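Local structure of transcriptional regulator of the TetR/AcrR family (Thermobifida fusca YX, 3DCF) at residues R45-Y49 with Y50-L54; I86-E89 with A90-F94; Q156-Y159 with A160-V163; R147-E150 with Y151-M155; G195-S198 with A199-V203. The protein probably binds DNA at cis-regulatory regions and regulates transcription as a TetR/AcrR-family repressor. One frame throughout, in Å; residues are numbered along the deposited sequence.

Contact 1: residues R45-Y49 with Y50-L54; sequences REKGY and YATSL
G48 and T52 meet through the threonine hydroxyl, whose OG1 gives a short hydrogen bond of 2.6 Å to G48 O. OG1 stands beside its own backbone N (chi1 -50°), which turns it back toward the glycine carbonyl; it arrives from above the carbonyl plane, 36° out of it. T52 N adds weak bonds to G48 O and to Y49 O, both at 3.3 Å. K47 runs nearly fully extended past the same hydroxyl, its CB 3.7 Å from T52 OG1, and its CE lies 3.4 Å from A51 O. The weak NZ bond to that carbonyl is secondary to a salt bridge with D56. All this is the turn leaving helix 31-46 and leading into the predicted helix-turn-helix, with S53 at the N-cap of helix 54-61. G48 takes a positive phi, with backbone angles at which a CB would jam against the preceding carbonyl. Both tyrosine side chains point away from the turn at CB, yet their rings meet as a T-shaped pair: CD2 of Y49 sits over the centre of the Y50 ring, with centroids 5.4 Å apart and planes at 88°. Beyond this pair, Y49 OH bonds to E76 and the Y49 ring makes a cation-pi contact with K75, whose NZ also bonds to Y49 O and T52 O.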
loop_
_atom_site.group_PDB
_atom_site.type_symbol
_atom_site.label_atom_id
_atom_site.label_comp_id
_atom_site.label_asym_id
_atom_site.label_seq_id
_atom_site.Cartn_x
_atom_site.Cartn_y
_atom_site.Cartn_z
ATOM N N ARG A 45 2.180 -24.749 5.730
ATOM C CA ARG A 45 1.460 -24.244 6.902
ATOM C C ARG A 45 2.015 -24.874 8.188
ATOM O O ARG A 45 2.581 -24.170 9.026
ATOM C CB ARG A 45 -0.047 -24.520 6.778
ATOM N N GLU A 46 1.896 -26.200 8.300
ATOM C CA GLU A 46 2.313 -26.954 9.499
ATOM C C GLU A 46 3.806 -26.882 9.823
ATOM O O GLU A 46 4.173 -26.747 10.985
ATOM C CB GLU A 46 1.885 -28.437 9.398
ATOM C CG GLU A 46 2.226 -29.296 10.668
ATOM C CD GLU A 46 1.723 -30.746 10.627
ATOM O OE1 GLU A 46 0.834 -31.085 9.811
ATOM O OE2 GLU A 46 2.226 -31.548 11.442
ATOM N N LYS A 47 4.648 -26.973 8.801
ATOM C CA LYS A 47 6.108 -27.017 8.973
ATOM C C LYS A 47 6.817 -25.679 8.769
ATOM O O LYS A 47 7.780 -25.393 9.484
ATOM C CB LYS A 47 6.700 -28.068 8.015
ATOM C CG LYS A 47 8.120 -28.522 8.330
ATOM C CD LYS A 47 8.564 -29.635 7.382
ATOM C CE LYS A 47 9.912 -30.214 7.773
ATOM N NZ LYS A 47 10.429 -31.191 6.772
ATOM N N GLY A 48 6.354 -24.881 7.801
ATOM C CA GLY A 48 6.998 -23.606 7.419
ATOM C C GLY A 48 7.698 -23.761 6.071
ATOM O O GLY A 48 8.253 -24.830 5.768
ATOM N N TYR A 49 7.707 -22.689 5.279
ATOM C CA TYR A 49 8.280 -22.713 3.919
ATOM C C TYR A 49 9.776 -23.064 3.853
ATOM O O TYR A 49 10.174 -23.916 3.046
ATOM C CB TYR A 49 8.003 -21.379 3.186
ATOM C CG TYR A 49 8.578 -21.286 1.778
ATOM C CD1 TYR A 49 7.921 -21.868 0.682
ATOM C CD2 TYR A 49 9.789 -20.611 1.543
ATOM C CE1 TYR A 49 8.467 -21.786 -0.622
ATOM C CE2 TYR A 49 10.339 -20.525 0.255
ATOM C CZ TYR A 49 9.673 -21.110 -0.824
ATOM O OH TYR A 49 10.232 -21.016 -2.081
ATOM N N TYR A 50 10.581 -22.419 4.699
ATOM C CA TYR A 50 12.048 -22.616 4.688
ATOM C C TYR A 50 12.524 -23.968 5.241
ATOM O O TYR A 50 13.640 -24.389 4.924
ATOM C CB TYR A 50 12.775 -21.454 5.383
ATOM C CG TYR A 50 12.540 -20.101 4.720
ATOM C CD1 TYR A 50 13.371 -19.632 3.679
ATOM C CD2 TYR A 50 11.472 -19.281 5.129
ATOM C CE1 TYR A 50 13.132 -18.359 3.060
ATOM C CE2 TYR A 50 11.234 -18.017 4.527
ATOM C CZ TYR A 50 12.058 -17.567 3.500
ATOM O OH TYR A 50 11.785 -16.333 2.952
ATOM N N ALA A 51 11.696 -24.622 6.064
ATOM C CA ALA A 51 11.983 -25.959 6.611
ATOM C C ALA A 51 11.510 -27.109 5.689
ATOM O O ALA A 51 11.901 -28.268 5.898
ATOM C CB ALA A 51 11.344 -26.110 8.004
ATOM N N THR A 52 10.678 -26.783 4.689
ATOM C CA THR A 52 10.101 -27.759 3.737
ATOM C C THR A 52 10.840 -27.767 2.397
ATOM O O THR A 52 11.033 -26.713 1.816
ATOM C CB THR A 52 8.610 -27.399 3.422
ATOM O OG1 THR A 52 7.886 -27.190 4.644
ATOM C CG2 THR A 52 7.932 -28.493 2.584
ATOM N N SER A 53 11.221 -28.946 1.902
ATOM C CA SER A 53 11.894 -29.098 0.589
ATOM C C SER A 53 11.010 -29.875 -0.407
ATOM O O SER A 53 9.897 -30.309 -0.049
ATOM C CB SER A 53 13.220 -29.823 0.791
ATOM O OG SER A 53 13.014 -31.063 1.430
ATOM N N LEU A 54 11.477 -30.018 -1.656
ATOM C CA LEU A 54 10.761 -30.848 -2.670
ATOM C C LEU A 54 10.762 -32.344 -2.316
ATOM O O LEU A 54 9.845 -33.067 -2.717
ATOM C CB LEU A 54 11.276 -30.643 -4.115
ATOM C CG LEU A 54 10.642 -29.567 -5.018
ATOM C CD1 LEU A 54 11.392 -29.512 -6.358
ATOM C CD2 LEU A 54 9.149 -29.822 -5.279
#

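Contact 2: residues I86-E89 with A90-F94; sequences IVDE and ALERF
Helix 75-98, the long helix that follows the predicted DNA-binding motif, carries this contact as one regular helical run, with I86, V87, D88 and E89 each accepting an i to i+4 backbone bond from A90, L91, E92 and R93. The side chains differ in how they meet. R93 bends back at chi3 (-56°) and lays one face of its guanidinium over the E89-A90 backbone, with A90 CA 3.4 Å above that plane, offset toward the rim. R93 NH1 is 3.6 Å from E89 CB. From R93 NH1 to E89 OE1 the gap is 4.1 Å, beyond salt-bridge range, the two flat groups standing almost perpendicular. NE of R93 instead pairs with E114 on helix 104-121. On the adjoining flank of the helix, D88 OD2 and E92 OE2 lie 4.1 Å apart, a proximity of like charges that a bridging water probably eases. The water lies 2.7 Å from D88 OD1 and 2.9 Å from E92 OE2, placed to donate to either.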
loop_
_atom_site.group_PDB
_atom_site.type_symbol
_atom_site.label_atom_id
_atom_site.label_comp_id
_atom_site.label_asym_id
_atom_site.label_seq_id
_atom_site.Cartn_x
_atom_site.Cartn_y
_atom_site.Cartn_z
ATOM N N ILE A 86 -4.742 -19.270 -5.931
ATOM C CA ILE A 86 -5.470 -18.327 -5.025
ATOM C C ILE A 86 -5.917 -17.049 -5.775
ATOM O O ILE A 86 -7.028 -16.564 -5.537
ATOM C CB ILE A 86 -4.647 -17.940 -3.734
ATOM C CG1 ILE A 86 -4.378 -19.167 -2.848
ATOM C CG2 ILE A 86 -5.398 -16.916 -2.869
ATOM C CD1 ILE A 86 -3.354 -18.910 -1.743
ATOM N N VAL A 87 -5.058 -16.527 -6.661
ATOM C CA VAL A 87 -5.402 -15.387 -7.531
ATOM C C VAL A 87 -6.488 -15.792 -8.531
ATOM O O VAL A 87 -7.404 -15.009 -8.765
ATOM C CB VAL A 87 -4.166 -14.802 -8.317
ATOM C CG1 VAL A 87 -4.592 -13.746 -9.361
ATOM C CG2 VAL A 87 -3.151 -14.208 -7.346
ATOM N N ASP A 88 -6.382 -17.002 -9.096
ATOM C CA ASP A 88 -7.359 -17.512 -10.084
ATOM C C ASP A 88 -8.779 -17.686 -9.470
ATOM O O ASP A 88 -9.763 -17.280 -10.099
ATOM C CB ASP A 88 -6.848 -18.818 -10.750
ATOM C CG ASP A 88 -7.597 -19.182 -12.026
ATOM O OD1 ASP A 88 -7.802 -18.309 -12.889
ATOM O OD2 ASP A 88 -7.941 -20.366 -12.210
ATOM N N GLU A 89 -8.880 -18.258 -8.262
ATOM C CA GLU A 89 -10.191 -18.409 -7.582
ATOM C C GLU A 89 -10.806 -17.086 -7.111
ATOM O O GLU A 89 -12.027 -16.905 -7.224
ATOM C CB GLU A 89 -10.141 -19.354 -6.372
ATOM C CG GLU A 89 -10.166 -20.855 -6.687
ATOM C CD GLU A 89 -10.643 -21.699 -5.493
ATOM O OE1 GLU A 89 -10.401 -21.294 -4.331
ATOM O OE2 GLU A 89 -11.274 -22.764 -5.720
ATOM N N ALA A 90 -9.972 -16.213 -6.531
ATOM C CA ALA A 90 -10.385 -14.863 -6.075
ATOM C C ALA A 90 -10.961 -14.027 -7.222
ATOM O O ALA A 90 -11.977 -13.345 -7.057
ATOM C CB ALA A 90 -9.214 -14.124 -5.414
ATOM N N LEU A 91 -10.320 -14.118 -8.382
ATOM C CA LEU A 91 -10.752 -13.406 -9.580
ATOM C C LEU A 91 -12.076 -13.964 -10.145
ATOM O O LEU A 91 -12.870 -13.185 -10.687
ATOM C CB LEU A 91 -9.603 -13.377 -10.596
ATOM C CG LEU A 91 -9.733 -12.600 -11.906
ATOM C CD1 LEU A 91 -8.375 -12.019 -12.341
ATOM C CD2 LEU A 91 -10.374 -13.497 -12.996
ATOM N N GLU A 92 -12.325 -15.281 -10.004
ATOM C CA GLU A 92 -13.625 -15.898 -10.412
ATOM C C GLU A 92 -14.785 -15.421 -9.521
ATOM O O GLU A 92 -15.881 -15.180 -10.010
ATOM C CB GLU A 92 -13.591 -17.432 -10.404
ATOM C CG GLU A 92 -12.829 -18.066 -11.572
ATOM C CD GLU A 92 -12.912 -19.603 -11.605
ATOM O OE1 GLU A 92 -13.871 -20.192 -11.045
ATOM O OE2 GLU A 92 -12.014 -20.225 -12.216
ATOM N N ARG A 93 -14.530 -15.326 -8.214
ATOM C CA ARG A 93 -15.499 -14.768 -7.258
ATOM C C ARG A 93 -15.751 -13.280 -7.504
ATOM O O ARG A 93 -16.835 -12.790 -7.216
ATOM C CB ARG A 93 -15.052 -14.987 -5.814
ATOM C CG ARG A 93 -14.995 -16.465 -5.435
ATOM C CD ARG A 93 -14.842 -16.684 -3.944
ATOM N NE ARG A 93 -13.673 -16.002 -3.378
ATOM C CZ ARG A 93 -12.408 -16.447 -3.382
ATOM N NH1 ARG A 93 -12.065 -17.608 -3.946
ATOM N NH2 ARG A 93 -11.453 -15.687 -2.823
ATOM N N PHE A 94 -14.753 -12.583 -8.060
ATOM C CA PHE A 94 -14.854 -11.157 -8.412
ATOM C C PHE A 94 -15.756 -10.976 -9.661
ATOM O O PHE A 94 -16.691 -10.154 -9.640
ATOM C CB PHE A 94 -13.449 -10.569 -8.642
ATOM C CG PHE A 94 -13.329 -9.115 -8.309
ATOM C CD1 PHE A 94 -13.251 -8.714 -6.973
ATOM C CD2 PHE A 94 -13.253 -8.144 -9.313
ATOM C CE1 PHE A 94 -13.118 -7.359 -6.625
ATOM C CE2 PHE A 94 -13.124 -6.771 -8.978
ATOM C CZ PHE A 94 -13.053 -6.383 -7.625
HETATM O O HOH W 1 -9.979 -19.342 -14.041
#

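Contact 3: residues Q156-Y159 with A160-V163; sequences QRLY and AEGV
Y159 and V163, one helical turn apart, touch where CG2 of the valine comes within 3.4 Å of Y159 CE1 and 3.6 Å of Y159 CD1. The methyl meets the ring obliquely, and it also packs 3.2 Å from Y159 O. With CG anti to the backbone N (chi1 -164°), the tyrosine ring swings toward the helix end, while V163 CG2, beside its own backbone N, turns back to meet it. The backbone bond from V163 N to Y159 O, 3.1 Å, belongs to the same helical turn. On another side of the helix, E161 CG rests 3.4 Å from R157 O; its carboxylate and the R157 guanidinium are too far apart to pair, R157 NE to E161 OE2 being 6.4 Å. L158 CD1 lies 4.2 Å from E161 OE2, and the leucine itself packs on R107 and L111 of helix 104-121. Further out, Y159 OH is held by a hydrogen bond to L169 O, with L168, V171 and A176 against the side chain, and L209 of the second subunit also packs on it. This is the C-terminal end of helix 138-164 in the all-helical TetR-type C-terminal domain, where the chain turns back toward helix 173-185.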
loop_
_atom_site.group_PDB
_atom_site.type_symbol
_atom_site.label_atom_id
_atom_site.label_comp_id
_atom_site.label_asym_id
_atom_site.label_seq_id
_atom_site.Cartn_x
_atom_site.Cartn_y
_atom_site.Cartn_z
ATOM N N GLN A 156 -13.473 -0.465 -12.916
ATOM C CA GLN A 156 -13.456 0.813 -13.678
ATOM C C GLN A 156 -14.742 1.024 -14.461
ATOM O O GLN A 156 -15.369 2.087 -14.339
ATOM C CB GLN A 156 -12.278 0.925 -14.660
ATOM C CG GLN A 156 -10.998 1.458 -14.053
ATOM C CD GLN A 156 -9.853 1.567 -15.063
ATOM O OE1 GLN A 156 -10.014 1.292 -16.261
ATOM N NE2 GLN A 156 -8.686 1.969 -14.575
ATOM N N ARG A 157 -15.108 0.019 -15.263
ATOM C CA ARG A 157 -16.343 0.054 -16.076
ATOM C C ARG A 157 -17.595 0.208 -15.204
ATOM O O ARG A 157 -18.495 0.988 -15.535
ATOM C CB ARG A 157 -16.474 -1.203 -16.949
ATOM C CG ARG A 157 -15.387 -1.334 -18.023
ATOM C CD ARG A 157 -15.657 -2.511 -18.982
ATOM N NE ARG A 157 -15.599 -3.827 -18.327
ATOM C CZ ARG A 157 -14.512 -4.601 -18.189
ATOM N NH1 ARG A 157 -13.307 -4.236 -18.652
ATOM N NH2 ARG A 157 -14.632 -5.776 -17.563
ATOM N N LEU A 158 -17.590 -0.494 -14.070
ATOM C CA LEU A 158 -18.696 -0.506 -13.105
ATOM C C LEU A 158 -18.848 0.857 -12.378
ATOM O O LEU A 158 -19.976 1.257 -12.057
ATOM C CB LEU A 158 -18.507 -1.675 -12.106
ATOM C CG LEU A 158 -19.703 -2.465 -11.623
ATOM C CD1 LEU A 158 -20.380 -3.129 -12.827
ATOM C CD2 LEU A 158 -19.246 -3.534 -10.614
ATOM N N TYR A 159 -17.730 1.553 -12.111
ATOM C CA TYR A 159 -17.766 2.886 -11.469
ATOM C C TYR A 159 -18.297 3.958 -12.459
ATOM O O TYR A 159 -19.016 4.872 -12.035
ATOM C CB TYR A 159 -16.404 3.287 -10.861
ATOM C CG TYR A 159 -16.514 4.443 -9.881
ATOM C CD1 TYR A 159 -16.479 5.778 -10.321
ATOM C CD2 TYR A 159 -16.667 4.213 -8.514
ATOM C CE1 TYR A 159 -16.596 6.855 -9.418
ATOM C CE2 TYR A 159 -16.784 5.288 -7.597
ATOM C CZ TYR A 159 -16.750 6.607 -8.060
ATOM O OH TYR A 159 -16.865 7.670 -7.178
ATOM N N ALA A 160 -17.947 3.834 -13.746
ATOM C CA ALA A 160 -18.438 4.727 -14.825
ATOM C C ALA A 160 -19.958 4.653 -15.038
ATOM O O ALA A 160 -20.591 5.688 -15.279
ATOM C CB ALA A 160 -17.737 4.429 -16.136
ATOM N N GLU A 161 -20.522 3.437 -14.981
ATOM C CA GLU A 161 -21.981 3.221 -15.109
ATOM C C GLU A 161 -22.767 3.860 -13.952
ATOM O O GLU A 161 -23.784 4.514 -14.185
ATOM C CB GLU A 161 -22.322 1.734 -15.150
ATOM C CG GLU A 161 -21.842 0.955 -16.360
ATOM C CD GLU A 161 -22.072 -0.546 -16.182
ATOM O OE1 GLU A 161 -23.142 -0.935 -15.646
ATOM O OE2 GLU A 161 -21.181 -1.340 -16.567
ATOM N N GLY A 162 -22.296 3.634 -12.722
ATOM C CA GLY A 162 -22.884 4.207 -11.496
ATOM C C GLY A 162 -22.817 5.737 -11.395
ATOM O O GLY A 162 -23.689 6.356 -10.775
ATOM N N VAL A 163 -21.775 6.338 -11.981
ATOM C CA VAL A 163 -21.633 7.801 -12.074
ATOM C C VAL A 163 -22.605 8.355 -13.135
ATOM O O VAL A 163 -23.258 9.376 -12.886
ATOM C CB VAL A 163 -20.159 8.236 -12.380
ATOM C CG1 VAL A 163 -20.080 9.693 -12.824
ATOM C CG2 VAL A 163 -19.251 7.992 -11.157
#

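Contact 4: residues R147-E150 with Y151-M155; sequences RERE and YTEIM
T152 reaches back one helical turn to E148. Its CB lies 3.8 Å from both E148 O and R149 O, and from there OG1, beside its own backbone N (chi1 -45°), makes a 2.9 Å hydrogen bond to E148 O. T152 N bonds to the same oxygen at 3.3 Å, and the two donors come from opposite faces of the carbonyl plane, so that E148 O is gripped twice. The threonine side chain packs on T177 of helix 173-185. An alanine here would take away the hydroxyl and is likely to leave E148 O with just its backbone partner. Next to it, Y151 CD2 sits 3.5 Å from R147 O, with E148 CA at the edge of the ring; F94 and H115 make edge-to-face contacts with that ring. I154 CG1 lies 3.3 Å from E150 O. The charged chains answer to different partners: R147 NE makes a long salt bridge of 3.6 Å to E150 OE2, whereas E148 OE2 pairs with R145. On helix 138-164, then, the hydroxyl satisfies its own hydrogen-bonding need within the backbone, while the acidic groups of E148 and E150 probably have their charge offset by nearby arginines.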
loop_
_atom_site.group_PDB
_atom_site.type_symbol
_atom_site.label_atom_id
_atom_site.label_comp_id
_atom_site.label_asym_id
_atom_site.label_seq_id
_atom_site.Cartn_x
_atom_site.Cartn_y
_atom_site.Cartn_z
ATOM N N ARG A 147 -3.376 -10.113 -14.205
ATOM C CA ARG A 147 -4.478 -10.370 -13.246
ATOM C C ARG A 147 -4.857 -9.093 -12.483
ATOM O O ARG A 147 -6.044 -8.865 -12.261
ATOM C CB ARG A 147 -4.208 -11.531 -12.269
ATOM C CG ARG A 147 -3.646 -12.848 -12.870
ATOM C CD ARG A 147 -4.178 -13.258 -14.272
ATOM N NE ARG A 147 -5.593 -13.612 -14.258
ATOM C CZ ARG A 147 -6.098 -14.797 -13.896
ATOM N NH1 ARG A 147 -5.321 -15.808 -13.484
ATOM N NH2 ARG A 147 -7.417 -14.978 -13.934
ATOM N N GLU A 148 -3.863 -8.282 -12.084
ATOM C CA GLU A 148 -4.109 -6.958 -11.463
ATOM C C GLU A 148 -4.956 -6.073 -12.399
ATOM O O GLU A 148 -5.886 -5.407 -11.935
ATOM C CB GLU A 148 -2.812 -6.182 -11.142
ATOM C CG GLU A 148 -1.987 -6.611 -9.920
ATOM C CD GLU A 148 -1.030 -5.479 -9.406
ATOM O OE1 GLU A 148 -1.481 -4.330 -9.184
ATOM O OE2 GLU A 148 0.168 -5.736 -9.176
ATOM N N ARG A 149 -4.605 -6.064 -13.694
ATOM C CA ARG A 149 -5.345 -5.305 -14.722
ATOM C C ARG A 149 -6.819 -5.701 -14.850
ATOM O O ARG A 149 -7.656 -4.817 -15.021
ATOM C CB ARG A 149 -4.676 -5.367 -16.112
ATOM C CG ARG A 149 -3.495 -4.412 -16.275
ATOM C CD ARG A 149 -3.073 -4.246 -17.742
ATOM N NE ARG A 149 -2.449 -5.449 -18.285
ATOM C CZ ARG A 149 -1.165 -5.812 -18.134
ATOM N NH1 ARG A 149 -0.290 -5.080 -17.425
ATOM N NH2 ARG A 149 -0.742 -6.948 -18.694
ATOM N N GLU A 150 -7.117 -7.007 -14.778
ATOM C CA GLU A 150 -8.509 -7.512 -14.844
ATOM C C GLU A 150 -9.364 -6.989 -13.693
ATOM O O GLU A 150 -10.450 -6.501 -13.953
ATOM C CB GLU A 150 -8.576 -9.038 -14.878
ATOM C CG GLU A 150 -8.098 -9.640 -16.191
ATOM C CD GLU A 150 -8.055 -11.166 -16.175
ATOM O OE1 GLU A 150 -8.877 -11.792 -15.454
ATOM O OE2 GLU A 150 -7.201 -11.725 -16.915
ATOM N N TYR A 151 -8.870 -7.107 -12.450
ATOM C CA TYR A 151 -9.538 -6.562 -11.237
ATOM C C TYR A 151 -9.943 -5.087 -11.404
ATOM O O TYR A 151 -11.092 -4.701 -11.144
ATOM C CB TYR A 151 -8.609 -6.607 -9.996
ATOM C CG TYR A 151 -8.606 -7.864 -9.160
ATOM C CD1 TYR A 151 -9.686 -8.150 -8.301
ATOM C CD2 TYR A 151 -7.489 -8.717 -9.129
ATOM C CE1 TYR A 151 -9.689 -9.299 -7.483
ATOM C CE2 TYR A 151 -7.472 -9.866 -8.312
ATOM C CZ TYR A 151 -8.574 -10.149 -7.497
ATOM O OH TYR A 151 -8.561 -11.266 -6.705
ATOM N N THR A 152 -8.958 -4.287 -11.817
ATOM C CA THR A 152 -9.106 -2.843 -11.996
ATOM C C THR A 152 -10.127 -2.507 -13.082
ATOM O O THR A 152 -11.011 -1.685 -12.861
ATOM C CB THR A 152 -7.732 -2.157 -12.339
ATOM O OG1 THR A 152 -6.708 -2.650 -11.471
ATOM C CG2 THR A 152 -7.809 -0.645 -12.186
ATOM N N GLU A 153 -10.015 -3.174 -14.230
ATOM C CA GLU A 153 -10.906 -2.925 -15.376
ATOM C C GLU A 153 -12.377 -3.283 -15.127
ATOM O O GLU A 153 -13.253 -2.541 -15.580
ATOM C CB GLU A 153 -10.337 -3.549 -16.665
ATOM C CG GLU A 153 -9.084 -2.766 -17.153
ATOM C CD GLU A 153 -8.220 -3.492 -18.192
ATOM O OE1 GLU A 153 -8.665 -4.507 -18.775
ATOM O OE2 GLU A 153 -7.069 -3.046 -18.420
ATOM N N ILE A 154 -12.630 -4.378 -14.389
ATOM C CA ILE A 154 -13.999 -4.787 -13.986
ATOM C C ILE A 154 -14.645 -3.680 -13.138
ATOM O O ILE A 154 -15.785 -3.283 -13.389
ATOM C CB ILE A 154 -14.029 -6.129 -13.172
ATOM C CG1 ILE A 154 -13.614 -7.332 -14.030
ATOM C CG2 ILE A 154 -15.429 -6.416 -12.645
ATOM C CD1 ILE A 154 -13.279 -8.572 -13.219
HETATM N N MSE A 155 -13.897 -3.188 -12.151
HETATM C CA MSE A 155 -14.370 -2.111 -11.296
HETATM C C MSE A 155 -14.414 -0.740 -11.999
HETATM O O MSE A 155 -15.297 0.060 -11.682
HETATM C CB MSE A 155 -13.564 -2.062 -10.003
HETATM C CG MSE A 155 -14.023 -0.973 -9.064
HETATM SE SE MSE A 155 -13.654 -1.326 -7.218
HETATM C CE MSE A 155 -14.793 -2.928 -6.988
#

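Contact 5: residues G195-S198 with A199-V203; sequences GRLS and ADEVV
The E201 carboxylate turns back over the start of its helix, and its OE2 takes two bonds from S198. S198 N meets E201 OE2 at 2.9 Å, nearly straight, from above the carboxylate plane, 56° out of it; S198 OG comes along the anti lone pair of E201 OE2 at 2.7 Å. At the other oxygen, L197 CD2 lies 3.2 Å from E201 OE1. A water donates to E201 OE2 and to R196 O, both at 2.6 Å. S198 is the N-cap, its OG between backbone N and carbonyl carbon (chi1 60°). The bond from its N to E201 matches one half of a capping box, although OG goes to the carboxylate and not to E201 N. Replacing E201 by an alanine removes the carboxylate and would probably leave S198 N and OG without their shared acceptor. V202 N closes the first turn on S198 O, and V202 CG2 touches L197 CB at 4.1 Å. Outward, A199 and V203 pack on L120 of helix 104-121, while R196 pairs with D172, and L197 packs on V175, both of the second subunit.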
loop_
_atom_site.group_PDB
_atom_site.type_symbol
_atom_site.label_atom_id
_atom_site.label_comp_id
_atom_site.label_asym_id
_atom_site.label_seq_id
_atom_site.Cartn_x
_atom_site.Cartn_y
_atom_site.Cartn_z
ATOM N N GLY A 195 -4.946 -9.145 17.352
ATOM C CA GLY A 195 -5.468 -7.929 17.976
ATOM C C GLY A 195 -6.934 -8.018 18.411
ATOM O O GLY A 195 -7.645 -8.988 18.104
ATOM N N ARG A 196 -7.361 -6.986 19.147
ATOM C CA ARG A 196 -8.749 -6.816 19.664
ATOM C C ARG A 196 -9.889 -6.968 18.642
ATOM O O ARG A 196 -10.829 -7.723 18.895
ATOM C CB ARG A 196 -8.892 -5.479 20.421
ATOM C CG ARG A 196 -8.501 -4.222 19.612
ATOM C CD ARG A 196 -8.242 -2.997 20.493
ATOM N NE ARG A 196 -7.215 -2.134 19.888
ATOM C CZ ARG A 196 -7.395 -1.220 18.919
ATOM N NH1 ARG A 196 -8.597 -0.979 18.371
ATOM N NH2 ARG A 196 -6.339 -0.522 18.483
ATOM N N LEU A 197 -9.800 -6.279 17.501
ATOM C CA LEU A 197 -10.838 -6.364 16.444
ATOM C C LEU A 197 -10.656 -7.617 15.563
ATOM O O LEU A 197 -9.534 -7.967 15.200
ATOM C CB LEU A 197 -10.856 -5.097 15.563
ATOM C CG LEU A 197 -11.217 -3.745 16.203
ATOM C CD1 LEU A 197 -11.107 -2.651 15.162
ATOM C CD2 LEU A 197 -12.608 -3.747 16.823
ATOM N N SER A 198 -11.764 -8.284 15.235
ATOM C CA SER A 198 -11.755 -9.466 14.365
ATOM C C SER A 198 -11.740 -9.053 12.875
ATOM O O SER A 198 -11.855 -7.862 12.540
ATOM C CB SER A 198 -12.973 -10.349 14.669
ATOM O OG SER A 198 -14.191 -9.639 14.450
ATOM N N ALA A 199 -11.586 -10.046 11.998
ATOM C CA ALA A 199 -11.582 -9.842 10.543
ATOM C C ALA A 199 -12.924 -9.289 10.024
ATOM O O ALA A 199 -12.925 -8.453 9.127
ATOM C CB ALA A 199 -11.215 -11.152 9.818
ATOM N N ASP A 200 -14.040 -9.756 10.607
ATOM C CA ASP A 200 -15.409 -9.312 10.252
ATOM C C ASP A 200 -15.696 -7.852 10.601
ATOM O O ASP A 200 -16.373 -7.163 9.840
ATOM C CB ASP A 200 -16.479 -10.202 10.924
ATOM C CG ASP A 200 -16.533 -11.611 10.343
ATOM O OD1 ASP A 200 -16.618 -11.742 9.101
ATOM O OD2 ASP A 200 -16.536 -12.589 11.128
ATOM N N GLU A 201 -15.201 -7.401 11.752
ATOM C CA GLU A 201 -15.368 -6.005 12.209
ATOM C C GLU A 201 -14.572 -5.026 11.338
ATOM O O GLU A 201 -15.068 -3.939 11.009
ATOM C CB GLU A 201 -14.916 -5.836 13.671
ATOM C CG GLU A 201 -15.689 -6.668 14.692
ATOM C CD GLU A 201 -15.013 -6.670 16.047
ATOM O OE1 GLU A 201 -15.121 -5.657 16.777
ATOM O OE2 GLU A 201 -14.376 -7.697 16.378
ATOM N N VAL A 202 -13.342 -5.420 10.981
ATOM C CA VAL A 202 -12.460 -4.603 10.133
ATOM C C VAL A 202 -13.029 -4.467 8.701
ATOM O O VAL A 202 -12.970 -3.380 8.133
ATOM C CB VAL A 202 -11.002 -5.145 10.106
ATOM C CG1 VAL A 202 -10.119 -4.317 9.155
ATOM C CG2 VAL A 202 -10.406 -5.157 11.516
ATOM N N VAL A 203 -13.575 -5.553 8.139
ATOM C CA VAL A 203 -14.201 -5.522 6.804
ATOM C C VAL A 203 -15.449 -4.616 6.783
ATOM O O VAL A 203 -15.612 -3.791 5.873
ATOM C CB VAL A 203 -14.574 -6.949 6.301
ATOM C CG1 VAL A 203 -15.391 -6.888 4.986
ATOM C CG2 VAL A 203 -13.297 -7.817 6.134
HETATM O O HOH W 2 -13.240 -8.557 18.599
#

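How the contacts relate
Along the chain the order is contact 1, contact 2, contact 4, contact 3, contact 5. Contact 1, in the predicted DNA-binding part, lies about 44 Å, centre to centre, from contact 3, on the opposite side of the chain's centre. Helix 75-98, carrying contact 2, physically joins that part to the C-terminal domain. There it lies against helix 138-164, and contacts 2 and 4 touch, their centres about 11 Å apart: L91 packs on R147 and E150, A90 on Y151. Contacts 4 and 3 adjoin on that helix. Contact 5 caps helix 199-212. Contact 3 reaches the second subunit by packing, contact 5 by packing and a salt bridge, consistent with a TetR-type dimer.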